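Botulinum neurotoxin type G (Clostridium botulinum, PDB 3MPP) binds to the surface of nerve cells through this receptor-binding domain, allowing the toxin's heavy chain to deliver its protease light chain into the host cytosol. Local coordinates at residues F40-N43 with N47-I50; I126-S131 with S137-K142; D237-L242 with N311-S316; L404-I407 with I411-L414. The protein carries 4 engineered substitutions. One frame throughout, in Å; residues are numbered along the deposited sequence.

Interaction 1: residues F40-N43 with N47-I50; sequences FKLN and NSNI
Phe40 and Asn43 meet Ile50 and Ser48 where the chain of the N-terminal receptor-binding subdomain, a concanavalin-like beta sandwich, passes from strand 39-43 in one sheet to strand 50-53 in the other. The apolar part lies between the sheets. Ile50 sends its CD1 methyl over the face of Phe40, a CH-pi contact with the methyl 3.6 Å from the ring centroid and only 8° off the ring normal. Phe40 presents that face because CG sits between its backbone N and carbonyl carbon (chi1 68°). Leu42 CG lies in the plane of the same ring at its edge, and Phe184 of strand 181-187 touches both Leu42 and Ile50, so flat and branched side chains interlock in the core. The polar part belongs to Ser48, small enough to point its side chain at the strand. Its OG accepts a hydrogen bond from Asn43 N and gives its own proton to Asp29 O, which gives the buried hydroxyl two partners. A water bridges the two backbones, 2.7 Å from Asn43 O and 2.6 Å from Ser48 O. The direct bond, Asn43 N to Ser48 OG, is short at 2.7 Å, with an angle of 158° at the hydrogen.

Interaction 2: residues I126-S131 with S137-K142; sequences IFFEYS and SDYINK
Phe128, Tyr130 and Tyr139 form an aromatic cluster where strand 123-129, at the border of its sheet in the N-terminal beta sandwich, gives way to the loop leading to strand 144-150. Packing is tight around Tyr139. Phe128 drives its edge into one face of that ring in a T-shaped stack, with Phe128 CZ 3.8 Å from Tyr139 CZ and the planes 68° apart; Asp138 CB lies over the opposite face. Tyr130 meets Tyr139 differently. Their planes are nearly parallel, but the rings have slid past each other. Tyr130 CG lies between its backbone N and carbonyl carbon (chi1 50°), which lays the ring face against Tyr139 CB, 3.8 Å from the ring centroid. Ile140 CG1 adds an oblique contact, 3.7 Å from Tyr130 CE1.

Toward Ser131 and Ser137 the contact is looser and wet: a water joins Ser131 O (2.7 Å) to Ser137 OG (2.8 Å). The same hydroxyl accepts from Tyr139 N and Ile140 N, each 2.9 Å from OG, an ST turn and an ST motif sharing one oxygen, within reach of serine's short side chain. A type II turn follows from Tyr139 to Lys142, with Asn141 in the left-handed conformation; Asn141 binds Asp426, and Ile140 touches Trp429 of the C-terminal subdomain. With no direct hydrogen bond between the segments, cohesion rests on ring and methylene packing, while serine and water take up polar backbone at its margin.

Interaction 3: residues D237-L242 with N311-S316; sequences DTQYYL and NIDNIS
Gln239 and Asp313 reach across the surface of the C-terminal beta-trefoil subdomain and meet at about a right angle, the amide plane of one standing 84° from the carboxylate plane of the other. The glutamine supplies the reach: its chain runs extended beyond CG and carries NE2 to the aspartate, although their CA atoms are 8.3 Å apart. Asp313 needs less length. Its CB already points at strand 239-244, and CG, set between the backbone N and carbonyl carbon (chi1 74°), turns the carboxylate to Gln239 from the loop just after strand 307-312. Gln239 NE2 donates to Asp313 OD2 over 2.9 Å, with an almost straight N-H···O angle of 177°. The oxygen lies in the plane of the amide and receives the proton on its syn lone pair, on the side of OD1, so both groups use a favourable direction despite being perpendicular. OD1 itself makes a salt bridge to Arg284, which precedes strand 285-289, the strand between these two in the sheet. The carboxylate is thus divided between a cation and a neutral donor. Its negative charge is probably balanced chiefly by the arginine, and the amide probably adds a directional but modest tie, since at the exposed Gln239 water can be expected to compete.

Interaction 4: residues L404-I407 with I411-L414; sequences LRRI and INKL
Ile411 holds CG1 anti to its backbone N (chi1 -170°), which sends that branch toward Ile407 and leaves CG2 to meet Arg406. The arginine comes round by folding: its CB points away from segment 411-414, yet a chi2 of -31°, away from a staggered value, and a bend at chi3 bring the guanidinium back. Arg406 NH2 then lies 3.2 Å from Ile411 CG2, a close approach by a charged group to a methyl. The same nitrogen reaches Asn412 OD1 in a long, weak hydrogen bond of 3.5 Å, the amide standing at the edge of the guanidinium with the two planes 54° apart. Asn412 ND2 is also near, but two donors make no bond. The backbone shares in the folding, for Arg406 is the centre of an inverse gamma turn, closed weakly from Ile407 N to Arg405 O.

This loop belongs to the C-terminal beta-trefoil subdomain and comes directly after the inferred ganglioside-binding motif, residues 400 to 403. Ile407 touches Trp402 of that motif and packs its CD1 against CG1 of Ile411 across the contact at 3.6 Å; two beta-branched chains make a small apolar patch whose Ile407 end adjoins the tryptophan. Arg415 crowds Arg406 with like charge, and its NH2 makes a weak bond to Asn412 OD1. Beyond them a short, weakly bonded helical turn contains the bond from Leu414 N to Ile411 O, 3.0 Å.

Overall arrangement
From the N terminus the four contacts follow one another along the chain, none enclosing or crossing another. Interaction 1 closes a short loop between the two sheets of the N-terminal sandwich. Interaction 2, its centre about 22 Å away, closes the loop between strands 123-129 and 144-150, again joining the two sheets, on the flank that faces the C-terminal subdomain. Past helix 210-220 the chain enters the trefoil. There interaction 3 is the long-range tie, spanning 68 intervening residues, whereas interaction 4 closes a three-residue gap just after the inferred ganglioside-binding motif in the sequence. Interactions 1 and 4 lie on opposite sides of the molecule's centre, about 45 Å apart between centres.

Interaction 1: residues F40-N43 with N47-I50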
loop_
_atom_site.group_PDB
_atom_site.type_symbol
_atom_site.label_atom_id
_atom_site.label_comp_id
_atom_site.label_asym_id
_atom_site.label_seq_id
_atom_site.Cartn_x
_atom_site.Cartn_y
_atom_site.Cartn_z
ATOM N N PHE A 40 9.974 9.311 3.941
ATOM C CA PHE A 40 10.585 9.492 5.260
ATOM C C PHE A 40 9.766 8.939 6.420
ATOM O O PHE A 40 8.542 8.899 6.376
ATOM C CB PHE A 40 11.024 10.953 5.539
ATOM C CG PHE A 40 9.894 11.933 5.673
ATOM C CD1 PHE A 40 9.260 12.123 6.894
ATOM C CD2 PHE A 40 9.502 12.710 4.589
ATOM C CE1 PHE A 40 8.236 13.049 7.032
ATOM C CE2 PHE A 40 8.468 13.633 4.714
ATOM C CZ PHE A 40 7.836 13.810 5.948
ATOM N N LYS A 41 10.480 8.531 7.462
ATOM C CA LYS A 41 9.886 7.913 8.635
ATOM C C LYS A 41 10.112 8.804 9.860
ATOM O O LYS A 41 11.249 9.137 10.201
ATOM C CB LYS A 41 10.539 6.547 8.858
ATOM C CG LYS A 41 9.963 5.698 9.991
ATOM C CD LYS A 41 10.838 4.429 10.102
ATOM C CE LYS A 41 10.432 3.480 11.196
ATOM N NZ LYS A 41 11.362 2.302 11.193
ATOM N N LEU A 42 9.022 9.183 10.511
ATOM C CA LEU A 42 9.076 9.878 11.798
ATOM C C LEU A 42 8.949 8.874 12.934
ATOM O O LEU A 42 7.975 8.124 12.997
ATOM C CB LEU A 42 7.939 10.895 11.896
ATOM C CG LEU A 42 7.866 11.971 10.805
ATOM C CD1 LEU A 42 6.632 12.833 10.976
ATOM C CD2 LEU A 42 9.132 12.828 10.827
ATOM N N ASN A 43 9.940 8.870 13.822
ATOM C CA ASN A 43 9.931 8.063 15.040
ATOM C C ASN A 43 9.440 8.923 16.200
ATOM O O ASN A 43 9.238 10.130 16.038
ATOM C CB ASN A 43 11.347 7.546 15.345
ATOM C CG ASN A 43 11.915 6.672 14.223
ATOM O OD1 ASN A 43 13.026 6.901 13.726
ATOM N ND2 ASN A 43 11.155 5.674 13.821
ATOM N N ASN A 47 14.086 14.365 18.301
ATOM C CA ASN A 47 15.102 14.456 17.250
ATOM C C ASN A 47 14.668 13.873 15.922
ATOM O O ASN A 47 15.407 13.914 14.925
ATOM C CB ASN A 47 16.420 13.871 17.726
ATOM C CG ASN A 47 17.134 14.811 18.682
ATOM O OD1 ASN A 47 17.435 15.954 18.325
ATOM N ND2 ASN A 47 17.374 14.354 19.906
ATOM N N SER A 48 13.453 13.346 15.909
ATOM C CA SER A 48 12.877 12.816 14.684
ATOM C C SER A 48 11.917 13.862 14.146
ATOM O O SER A 48 10.707 13.802 14.389
ATOM C CB SER A 48 12.118 11.511 14.951
ATOM O OG SER A 48 11.777 10.892 13.712
ATOM N N ASN A 49 12.452 14.848 13.445
ATOM C CA ASN A 49 11.617 15.946 12.991
ATOM C C ASN A 49 12.132 16.567 11.702
ATOM O O ASN A 49 13.313 16.461 11.374
ATOM C CB ASN A 49 11.518 17.015 14.072
ATOM C CG ASN A 49 12.798 17.823 14.197
ATOM O OD1 ASN A 49 13.775 17.370 14.791
ATOM N ND2 ASN A 49 12.802 19.017 13.615
ATOM N N ILE A 50 11.221 17.203 10.975
ATOM C CA ILE A 50 11.557 17.988 9.798
ATOM C C ILE A 50 10.782 19.275 9.907
ATOM O O ILE A 50 9.586 19.261 10.217
ATOM C CB ILE A 50 11.104 17.303 8.504
ATOM C CG1 ILE A 50 11.810 15.955 8.326
ATOM C CG2 ILE A 50 11.346 18.214 7.288
ATOM C CD1 ILE A 50 11.278 15.155 7.156
HETATM O O HOH W 1 8.753 12.826 15.858
#

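Interaction 2: residues I126-S131 with S137-K142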
loop_
_atom_site.group_PDB
_atom_site.type_symbol
_atom_site.label_atom_id
_atom_site.label_comp_id
_atom_site.label_asym_id
_atom_site.label_seq_id
_atom_site.Cartn_x
_atom_site.Cartn_y
_atom_site.Cartn_z
ATOM N N ILE A 126 -12.330 17.420 11.066
ATOM C CA ILE A 126 -12.937 16.467 10.163
ATOM C C ILE A 126 -11.956 15.300 10.110
ATOM O O ILE A 126 -10.761 15.503 10.294
ATOM C CB ILE A 126 -13.141 17.088 8.772
ATOM C CG1 ILE A 126 -13.793 16.090 7.818
ATOM C CG2 ILE A 126 -11.822 17.589 8.210
ATOM C CD1 ILE A 126 -14.179 16.700 6.488
ATOM N N PHE A 127 -12.449 14.085 9.878
ATOM C CA PHE A 127 -11.588 12.915 9.941
ATOM C C PHE A 127 -12.012 11.812 8.975
ATOM O O PHE A 127 -13.146 11.796 8.481
ATOM C CB PHE A 127 -11.558 12.365 11.374
ATOM C CG PHE A 127 -12.873 11.810 11.836
ATOM C CD1 PHE A 127 -13.229 10.502 11.530
ATOM C CD2 PHE A 127 -13.761 12.594 12.561
ATOM C CE1 PHE A 127 -14.433 9.979 11.945
ATOM C CE2 PHE A 127 -14.970 12.077 12.983
ATOM C CZ PHE A 127 -15.311 10.767 12.672
ATOM N N PHE A 128 -11.080 10.905 8.703
ATOM C CA PHE A 128 -11.369 9.668 7.994
ATOM C C PHE A 128 -11.055 8.503 8.928
ATOM O O PHE A 128 -9.978 8.463 9.521
ATOM C CB PHE A 128 -10.528 9.564 6.713
ATOM C CG PHE A 128 -10.591 8.215 6.043
ATOM C CD1 PHE A 128 -11.765 7.775 5.441
ATOM C CD2 PHE A 128 -9.468 7.394 5.987
ATOM C CE1 PHE A 128 -11.821 6.532 4.809
ATOM C CE2 PHE A 128 -9.525 6.158 5.366
ATOM C CZ PHE A 128 -10.708 5.725 4.773
ATOM N N GLU A 129 -11.996 7.572 9.074
ATOM C CA GLU A 129 -11.767 6.387 9.901
ATOM C C GLU A 129 -11.882 5.122 9.063
ATOM O O GLU A 129 -12.869 4.959 8.351
ATOM C CB GLU A 129 -12.786 6.316 11.043
ATOM C CG GLU A 129 -12.665 5.039 11.899
ATOM C CD GLU A 129 -13.559 5.064 13.143
ATOM O OE1 GLU A 129 -13.672 6.128 13.778
ATOM O OE2 GLU A 129 -14.142 4.016 13.492
ATOM N N TYR A 130 -10.879 4.240 9.139
ATOM C CA TYR A 130 -10.974 2.925 8.507
ATOM C C TYR A 130 -11.174 1.850 9.573
ATOM O O TYR A 130 -10.779 2.022 10.726
ATOM C CB TYR A 130 -9.744 2.614 7.631
ATOM C CG TYR A 130 -8.421 2.832 8.327
ATOM C CD1 TYR A 130 -7.886 1.860 9.164
ATOM C CD2 TYR A 130 -7.714 4.014 8.156
ATOM C CE1 TYR A 130 -6.677 2.055 9.815
ATOM C CE2 TYR A 130 -6.514 4.221 8.798
ATOM C CZ TYR A 130 -5.998 3.234 9.629
ATOM O OH TYR A 130 -4.797 3.439 10.267
ATOM N N SER A 131 -11.803 0.748 9.185
ATOM C CA SER A 131 -12.116 -0.330 10.121
ATOM C C SER A 131 -10.869 -1.015 10.673
ATOM O O SER A 131 -9.851 -1.117 9.993
ATOM C CB SER A 131 -13.006 -1.379 9.441
ATOM O OG SER A 131 -13.282 -2.460 10.314
ATOM N N SER A 137 -7.644 -5.419 5.277
ATOM C CA SER A 137 -7.770 -3.972 5.244
ATOM C C SER A 137 -7.012 -3.356 4.067
ATOM O O SER A 137 -5.870 -3.714 3.821
ATOM C CB SER A 137 -7.200 -3.392 6.539
ATOM O OG SER A 137 -7.105 -1.985 6.447
ATOM N N ASP A 138 -7.639 -2.411 3.367
ATOM C CA ASP A 138 -6.970 -1.645 2.320
ATOM C C ASP A 138 -6.112 -0.521 2.916
ATOM O O ASP A 138 -5.464 0.224 2.177
ATOM C CB ASP A 138 -8.003 -0.996 1.391
ATOM C CG ASP A 138 -8.877 -2.016 0.654
ATOM O OD1 ASP A 138 -8.658 -3.232 0.798
ATOM O OD2 ASP A 138 -9.792 -1.586 -0.070
ATOM N N TYR A 139 -6.100 -0.392 4.241
ATOM C CA TYR A 139 -5.467 0.777 4.874
ATOM C C TYR A 139 -4.392 0.464 5.923
ATOM O O TYR A 139 -3.351 1.125 5.976
ATOM C CB TYR A 139 -6.541 1.683 5.488
ATOM C CG TYR A 139 -7.574 2.118 4.475
ATOM C CD1 TYR A 139 -7.292 3.139 3.581
ATOM C CD2 TYR A 139 -8.824 1.499 4.401
ATOM C CE1 TYR A 139 -8.225 3.546 2.620
ATOM C CE2 TYR A 139 -9.777 1.910 3.446
ATOM C CZ TYR A 139 -9.453 2.927 2.559
ATOM O OH TYR A 139 -10.352 3.355 1.615
ATOM N N ILE A 140 -4.648 -0.522 6.769
ATOM C CA ILE A 140 -3.708 -0.825 7.853
ATOM C C ILE A 140 -2.313 -1.171 7.348
ATOM O O ILE A 140 -2.141 -2.128 6.596
ATOM C CB ILE A 140 -4.243 -1.939 8.767
ATOM C CG1 ILE A 140 -5.562 -1.481 9.397
ATOM C CG2 ILE A 140 -3.247 -2.247 9.883
ATOM C CD1 ILE A 140 -6.269 -2.562 10.235
ATOM N N ASN A 141 -1.323 -0.374 7.760
ATOM C CA ASN A 141 0.088 -0.566 7.378
ATOM C C ASN A 141 0.388 -0.409 5.885
ATOM O O ASN A 141 1.471 -0.780 5.417
ATOM C CB ASN A 141 0.629 -1.925 7.850
ATOM C CG ASN A 141 2.147 -1.934 7.954
ATOM O OD1 ASN A 141 2.746 -0.962 8.427
ATOM N ND2 ASN A 141 2.782 -3.027 7.503
ATOM N N LYS A 142 -0.562 0.149 5.142
ATOM C CA LYS A 142 -0.419 0.297 3.694
ATOM C C LYS A 142 -0.339 1.758 3.312
ATOM O O LYS A 142 -1.033 2.585 3.900
ATOM C CB LYS A 142 -1.635 -0.301 2.979
ATOM C CG LYS A 142 -1.816 -1.799 3.208
ATOM C CD LYS A 142 -2.923 -2.379 2.342
ATOM C CE LYS A 142 -2.992 -3.873 2.573
ATOM N NZ LYS A 142 -4.026 -4.602 1.794
HETATM O O HOH W 2 -9.501 -0.927 7.309
#

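Interaction 3: residues D237-L242 with N311-S316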
loop_
_atom_site.group_PDB
_atom_site.type_symbol
_atom_site.label_atom_id
_atom_site.label_comp_id
_atom_site.label_asym_id
_atom_site.label_seq_id
_atom_site.Cartn_x
_atom_site.Cartn_y
_atom_site.Cartn_z
ATOM N N ASP A 237 14.450 -11.406 -5.393
ATOM C CA ASP A 237 15.251 -11.939 -4.300
ATOM C C ASP A 237 14.691 -11.596 -2.924
ATOM O O ASP A 237 15.442 -11.471 -1.954
ATOM C CB ASP A 237 16.706 -11.448 -4.418
ATOM C CG ASP A 237 17.373 -11.878 -5.723
ATOM O OD1 ASP A 237 16.876 -12.813 -6.392
ATOM O OD2 ASP A 237 18.405 -11.279 -6.078
ATOM N N THR A 238 13.372 -11.465 -2.833
ATOM C CA THR A 238 12.711 -11.085 -1.588
ATOM C C THR A 238 11.593 -12.078 -1.267
ATOM O O THR A 238 10.779 -12.411 -2.139
ATOM C CB THR A 238 12.093 -9.676 -1.736
ATOM O OG1 THR A 238 13.132 -8.746 -2.059
ATOM C CG2 THR A 238 11.334 -9.228 -0.455
ATOM N N GLN A 239 11.521 -12.524 -0.019
ATOM C CA GLN A 239 10.469 -13.477 0.364
ATOM C C GLN A 239 9.089 -12.833 0.429
ATOM O O GLN A 239 8.905 -11.803 1.080
ATOM C CB GLN A 239 10.800 -14.141 1.694
ATOM C CG GLN A 239 12.072 -15.000 1.641
ATOM C CD GLN A 239 12.540 -15.358 3.025
ATOM O OE1 GLN A 239 12.536 -14.515 3.916
ATOM N NE2 GLN A 239 12.912 -16.612 3.228
ATOM N N TYR A 240 8.122 -13.469 -0.233
ATOM C CA TYR A 240 6.760 -12.969 -0.319
ATOM C C TYR A 240 5.754 -14.086 -0.096
ATOM O O TYR A 240 5.867 -15.156 -0.703
ATOM C CB TYR A 240 6.480 -12.445 -1.721
ATOM C CG TYR A 240 7.158 -11.147 -2.091
ATOM C CD1 TYR A 240 7.005 -10.002 -1.310
ATOM C CD2 TYR A 240 7.913 -11.056 -3.256
ATOM C CE1 TYR A 240 7.617 -8.792 -1.678
ATOM C CE2 TYR A 240 8.529 -9.861 -3.630
ATOM C CZ TYR A 240 8.369 -8.732 -2.838
ATOM O OH TYR A 240 8.977 -7.540 -3.216
ATOM N N TYR A 241 4.761 -13.820 0.746
ATOM C CA TYR A 241 3.546 -14.632 0.800
ATOM C C TYR A 241 2.585 -14.104 -0.267
ATOM O O TYR A 241 2.774 -13.008 -0.803
ATOM C CB TYR A 241 2.942 -14.588 2.217
ATOM C CG TYR A 241 3.914 -15.145 3.232
ATOM C CD1 TYR A 241 4.052 -16.520 3.395
ATOM C CD2 TYR A 241 4.727 -14.305 3.989
ATOM C CE1 TYR A 241 4.972 -17.057 4.304
ATOM C CE2 TYR A 241 5.653 -14.828 4.900
ATOM C CZ TYR A 241 5.758 -16.204 5.051
ATOM O OH TYR A 241 6.649 -16.729 5.945
ATOM N N LEU A 242 1.567 -14.886 -0.594
ATOM C CA LEU A 242 0.765 -14.598 -1.765
ATOM C C LEU A 242 -0.662 -14.280 -1.361
ATOM O O LEU A 242 -1.254 -14.948 -0.505
ATOM C CB LEU A 242 0.828 -15.777 -2.749
ATOM C CG LEU A 242 0.373 -15.602 -4.205
ATOM C CD1 LEU A 242 1.093 -14.437 -4.916
ATOM C CD2 LEU A 242 0.552 -16.910 -4.987
ATOM N N ASN A 311 10.433 -18.909 -7.498
ATOM C CA ASN A 311 10.991 -19.923 -6.605
ATOM C C ASN A 311 10.097 -20.028 -5.364
ATOM O O ASN A 311 9.403 -19.071 -5.006
ATOM C CB ASN A 311 12.416 -19.555 -6.162
ATOM C CG ASN A 311 13.490 -19.929 -7.194
ATOM O OD1 ASN A 311 13.201 -20.500 -8.240
ATOM N ND2 ASN A 311 14.741 -19.601 -6.884
ATOM N N ILE A 312 10.120 -21.181 -4.706
ATOM C CA ILE A 312 9.395 -21.359 -3.453
ATOM C C ILE A 312 10.394 -21.957 -2.477
ATOM O O ILE A 312 10.970 -23.008 -2.752
ATOM C CB ILE A 312 8.220 -22.331 -3.604
ATOM C CG1 ILE A 312 7.215 -21.782 -4.621
ATOM C CG2 ILE A 312 7.592 -22.627 -2.223
ATOM C CD1 ILE A 312 6.150 -22.808 -5.064
ATOM N N ASP A 313 10.626 -21.280 -1.352
ATOM C CA ASP A 313 11.748 -21.675 -0.496
ATOM C C ASP A 313 11.324 -22.234 0.856
ATOM O O ASP A 313 12.163 -22.403 1.731
ATOM C CB ASP A 313 12.736 -20.515 -0.291
ATOM C CG ASP A 313 12.191 -19.441 0.650
ATOM O OD1 ASP A 313 10.988 -19.498 0.984
ATOM O OD2 ASP A 313 12.963 -18.543 1.054
ATOM N N ASN A 314 10.038 -22.521 1.038
ATOM C CA ASN A 314 9.593 -23.094 2.310
ATOM C C ASN A 314 8.877 -24.446 2.192
ATOM O O ASN A 314 8.107 -24.825 3.063
ATOM C CB ASN A 314 8.754 -22.088 3.116
ATOM C CG ASN A 314 7.375 -21.856 2.521
ATOM O OD1 ASN A 314 7.160 -22.042 1.328
ATOM N ND2 ASN A 314 6.435 -21.433 3.360
ATOM N N ILE A 315 9.127 -25.168 1.112
ATOM C CA ILE A 315 8.568 -26.514 0.968
ATOM C C ILE A 315 9.502 -27.573 1.540
ATOM O O ILE A 315 9.058 -28.572 2.116
ATOM C CB ILE A 315 8.278 -26.855 -0.494
ATOM C CG1 ILE A 315 7.008 -26.135 -0.957
ATOM C CG2 ILE A 315 8.109 -28.367 -0.665
ATOM C CD1 ILE A 315 6.819 -26.153 -2.463
ATOM N N SER A 316 10.798 -27.356 1.371
ATOM C CA SER A 316 11.792 -28.258 1.940
ATOM C C SER A 316 13.145 -27.592 1.866
ATOM O O SER A 316 13.231 -26.403 1.555
ATOM C CB SER A 316 11.824 -29.585 1.192
ATOM O OG SER A 316 12.531 -29.469 -0.030
#

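Interaction 4: residues L404-I407 with I411-L414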
loop_
_atom_site.group_PDB
_atom_site.type_symbol
_atom_site.label_atom_id
_atom_site.label_comp_id
_atom_site.label_asym_id
_atom_site.label_seq_id
_atom_site.Cartn_x
_atom_site.Cartn_y
_atom_site.Cartn_z
ATOM N N LEU A 404 -8.235 -14.788 -19.802
ATOM C CA LEU A 404 -7.922 -13.979 -20.978
ATOM C C LEU A 404 -9.142 -13.745 -21.861
ATOM O O LEU A 404 -9.073 -12.987 -22.829
ATOM C CB LEU A 404 -6.805 -14.631 -21.809
ATOM C CG LEU A 404 -5.446 -14.679 -21.096
ATOM C CD1 LEU A 404 -4.390 -15.104 -22.056
ATOM C CD2 LEU A 404 -5.115 -13.310 -20.536
ATOM N N ARG A 405 -10.249 -14.417 -21.553
ATOM C CA ARG A 405 -11.471 -14.246 -22.341
ATOM C C ARG A 405 -12.055 -12.839 -22.224
ATOM O O ARG A 405 -12.195 -12.293 -21.126
ATOM C CB ARG A 405 -12.517 -15.303 -21.976
ATOM C CG ARG A 405 -12.037 -16.712 -22.334
ATOM C CD ARG A 405 -13.133 -17.747 -22.214
ATOM N NE ARG A 405 -14.280 -17.482 -23.082
ATOM C CZ ARG A 405 -15.328 -18.295 -23.162
ATOM N NH1 ARG A 405 -15.335 -19.407 -22.434
ATOM N NH2 ARG A 405 -16.356 -18.008 -23.957
ATOM N N ARG A 406 -12.380 -12.262 -23.372
ATOM C CA ARG A 406 -12.964 -10.935 -23.438
ATOM C C ARG A 406 -14.471 -11.112 -23.380
ATOM O O ARG A 406 -15.171 -10.875 -24.358
ATOM C CB ARG A 406 -12.558 -10.236 -24.741
ATOM C CG ARG A 406 -11.049 -10.172 -24.990
ATOM C CD ARG A 406 -10.231 -10.099 -23.704
ATOM N NE ARG A 406 -10.682 -9.054 -22.791
ATOM C CZ ARG A 406 -10.332 -8.979 -21.509
ATOM N NH1 ARG A 406 -9.520 -9.888 -20.978
ATOM N NH2 ARG A 406 -10.795 -7.998 -20.752
ATOM N N ILE A 407 -14.948 -11.558 -22.220
ATOM C CA ILE A 407 -16.354 -11.870 -22.011
ATOM C C ILE A 407 -17.245 -10.642 -22.212
ATOM O O ILE A 407 -18.327 -10.731 -22.788
ATOM C CB ILE A 407 -16.551 -12.459 -20.595
ATOM C CG1 ILE A 407 -15.674 -13.710 -20.438
ATOM C CG2 ILE A 407 -18.008 -12.784 -20.339
ATOM C CD1 ILE A 407 -15.313 -14.024 -19.011
ATOM N N ILE A 411 -15.358 -6.972 -17.931
ATOM C CA ILE A 411 -15.035 -8.265 -17.320
ATOM C C ILE A 411 -13.980 -8.134 -16.221
ATOM O O ILE A 411 -14.060 -8.797 -15.192
ATOM C CB ILE A 411 -14.588 -9.307 -18.389
ATOM C CG1 ILE A 411 -14.487 -10.705 -17.774
ATOM C CG2 ILE A 411 -13.269 -8.915 -19.017
ATOM C CD1 ILE A 411 -15.649 -11.058 -16.880
ATOM N N ASN A 412 -13.006 -7.255 -16.415
ATOM C CA ASN A 412 -11.915 -7.154 -15.448
ATOM C C ASN A 412 -12.347 -6.607 -14.081
ATOM O O ASN A 412 -11.626 -6.736 -13.102
ATOM C CB ASN A 412 -10.734 -6.361 -16.032
ATOM C CG ASN A 412 -10.141 -7.026 -17.272
ATOM O OD1 ASN A 412 -10.105 -8.259 -17.379
ATOM N ND2 ASN A 412 -9.660 -6.214 -18.206
ATOM N N LYS A 413 -13.535 -6.016 -14.005
ATOM C CA LYS A 413 -14.019 -5.518 -12.727
ATOM C C LYS A 413 -14.716 -6.616 -11.923
ATOM O O LYS A 413 -14.884 -6.493 -10.711
ATOM C CB LYS A 413 -14.956 -4.325 -12.941
ATOM C CG LYS A 413 -14.237 -3.104 -13.501
ATOM C CD LYS A 413 -15.211 -2.042 -13.987
ATOM C CE LYS A 413 -14.460 -0.855 -14.571
ATOM N NZ LYS A 413 -13.420 -1.304 -15.541
ATOM N N LEU A 414 -15.113 -7.676 -12.616
ATOM C CA LEU A 414 -15.929 -8.756 -12.058
ATOM C C LEU A 414 -15.133 -10.030 -11.755
ATOM O O LEU A 414 -15.483 -10.784 -10.849
ATOM C CB LEU A 414 -17.013 -9.139 -13.072
ATOM C CG LEU A 414 -17.914 -8.032 -13.629
ATOM C CD1 LEU A 414 -18.828 -8.572 -14.726
ATOM C CD2 LEU A 414 -18.738 -7.404 -12.506
#